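Local coordinates for protein cortical-lytic enzyme (Bacillus cereus, PDB 4S3J) that cleaves partially degraded spore-cortex peptidoglycan as an N-acetylglucosaminidase during germination, probably recognising the muramic acid delta-lactam residues specific to spore peptidoglycan, at residues D214-F219 with T246-L251. Residues are numbered along the deposited sequence; the frame is centred on the assembly and turned at random.
Sequences DIHFDF and TLSTTL
Strands 214-218 and 246-251 run side by side in parallel, their axes inclined by 21°, and Asp-214 to Phe-217 pair in step with Thr-246 to Thr-249. Four backbone hydrogen bonds join them: Ile-215 N to Thr-246 O, Ser-248 N to Ile-215 O, Phe-217 N to Ser-248 O and Thr-250 N to Phe-217 O.

On one face the Asp-214 carboxylate takes two hydroxyl donors, Thr-246 OG1 on OD1 (2.7 Å, anti lone pair) and Ser-248 OG on OD2 (2.6 Å, syn lone pair). Able to donate and accept, Ser-248 OG relays onward, accepting from His-216 ND1 (2.7 Å, near the ring plane), while Thr-250 OG1 and His-216 NE2 share a hydrogen bond of 2.7 Å. Held at both nitrogens, the imidazole has its rotation fixed; with CG anti to the backbone N (chi1 -175°), one face lies over Thr-249 CA. Water 1 bridges Phe-219 N and Thr-250 O.

The other face, covered by helix 227-240, is mainly apolar: Leu-247 CD1 touches the Phe-217 ring edge at CE2 (3.6 Å), and Phe-233 packs edge-to-face on Phe-217. The Thr-249 hydroxyl here is hydrogen-bonded to Gln-272 OE1.

The strands and helix 227-240 form a right-handed beta-alpha-beta unit of the family 18 TIM barrel; Asp-218 and Glu-220, the probable proton donor, match the closing DxE of that family's DxxDxDxE motif, with His-216 at its middle Asp.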
# COMPACT_ATOMS: atom_id res chain seq x y z
N ASP A 214 4.17 -18.62 -3.16
CA ASP A 214 5.19 -17.78 -2.55
C ASP A 214 5.18 -17.97 -1.04
O ASP A 214 4.13 -17.87 -0.42
CB ASP A 214 4.97 -16.29 -2.86
CG ASP A 214 6.03 -15.39 -2.22
OD1 ASP A 214 7.18 -15.34 -2.73
OD2 ASP A 214 5.74 -14.73 -1.20
N ILE A 215 6.34 -18.26 -0.48
CA ILE A 215 6.53 -18.40 0.95
C ILE A 215 7.12 -17.12 1.49
O ILE A 215 8.20 -16.68 1.05
CB ILE A 215 7.46 -19.59 1.30
CG1 ILE A 215 6.83 -20.94 0.93
CG2 ILE A 215 7.70 -19.66 2.81
CD1 ILE A 215 6.65 -21.22 -0.50
N HIS A 216 6.40 -16.49 2.41
CA HIS A 216 6.75 -15.17 2.90
C HIS A 216 7.03 -15.15 4.41
O HIS A 216 6.13 -15.43 5.19
CB HIS A 216 5.63 -14.17 2.63
CG HIS A 216 5.98 -12.77 3.01
ND1 HIS A 216 6.58 -11.90 2.14
CD2 HIS A 216 5.87 -12.11 4.19
CE1 HIS A 216 6.81 -10.74 2.75
NE2 HIS A 216 6.39 -10.86 4.00
N PHE A 217 8.25 -14.78 4.79
CA PHE A 217 8.59 -14.64 6.20
C PHE A 217 8.50 -13.21 6.68
O PHE A 217 9.16 -12.29 6.13
CB PHE A 217 9.98 -15.20 6.47
CG PHE A 217 10.08 -16.66 6.22
CD1 PHE A 217 9.62 -17.55 7.18
CD2 PHE A 217 10.62 -17.15 5.05
CE1 PHE A 217 9.68 -18.90 6.96
CE2 PHE A 217 10.70 -18.52 4.83
CZ PHE A 217 10.22 -19.39 5.79
N ASP A 218 7.61 -13.01 7.63
CA ASP A 218 7.53 -11.76 8.36
C ASP A 218 8.04 -12.03 9.77
O ASP A 218 7.25 -12.22 10.69
CB ASP A 218 6.11 -11.21 8.38
CG ASP A 218 6.02 -9.88 9.12
OD1 ASP A 218 7.09 -9.25 9.33
OD2 ASP A 218 4.90 -9.46 9.45
N PHE A 219 9.36 -12.09 9.90
CA PHE A 219 10.03 -12.23 11.19
C PHE A 219 10.48 -10.85 11.65
O PHE A 219 11.28 -10.18 10.96
CB PHE A 219 11.24 -13.18 11.10
CG PHE A 219 10.89 -14.66 10.98
CD1 PHE A 219 9.59 -15.12 11.10
CD2 PHE A 219 11.90 -15.59 10.76
CE1 PHE A 219 9.30 -16.47 11.01
CE2 PHE A 219 11.61 -16.94 10.66
CZ PHE A 219 10.31 -17.37 10.80
N THR A 246 8.37 -19.39 -5.01
CA THR A 246 9.25 -18.26 -4.72
C THR A 246 9.31 -17.98 -3.22
O THR A 246 8.48 -18.46 -2.44
CB THR A 246 8.80 -16.98 -5.43
OG1 THR A 246 7.44 -16.69 -5.07
CG2 THR A 246 8.91 -17.16 -6.92
N LEU A 247 10.29 -17.16 -2.83
CA LEU A 247 10.54 -16.81 -1.44
C LEU A 247 10.54 -15.29 -1.27
O LEU A 247 11.14 -14.58 -2.08
CB LEU A 247 11.87 -17.40 -1.00
CG LEU A 247 12.45 -17.00 0.35
CD1 LEU A 247 11.53 -17.49 1.49
CD2 LEU A 247 13.88 -17.60 0.52
N SER A 248 9.88 -14.80 -0.22
CA SER A 248 9.90 -13.37 0.05
C SER A 248 9.98 -13.10 1.54
O SER A 248 9.74 -14.00 2.36
CB SER A 248 8.65 -12.69 -0.55
OG SER A 248 7.45 -13.24 -0.01
N THR A 249 10.35 -11.87 1.89
CA THR A 249 10.46 -11.44 3.28
C THR A 249 9.97 -10.02 3.50
O THR A 249 9.95 -9.19 2.56
CB THR A 249 11.91 -11.48 3.76
OG1 THR A 249 12.70 -10.67 2.88
CG2 THR A 249 12.45 -12.92 3.81
N THR A 250 9.62 -9.74 4.76
CA THR A 250 9.34 -8.39 5.22
C THR A 250 10.60 -7.73 5.78
O THR A 250 11.33 -8.33 6.56
CB THR A 250 8.24 -8.40 6.31
OG1 THR A 250 7.00 -8.82 5.73
CG2 THR A 250 8.07 -7.02 6.94
N LEU A 251 10.82 -6.49 5.39
CA LEU A 251 11.93 -5.68 5.89
C LEU A 251 11.43 -4.39 6.54
O LEU A 251 10.59 -3.67 5.99
CB LEU A 251 12.91 -5.32 4.76
CG LEU A 251 13.74 -6.44 4.13
CD1 LEU A 251 14.50 -5.87 2.91
CD2 LEU A 251 14.69 -7.06 5.14
O HOH W 1 11.38 -10.81 7.95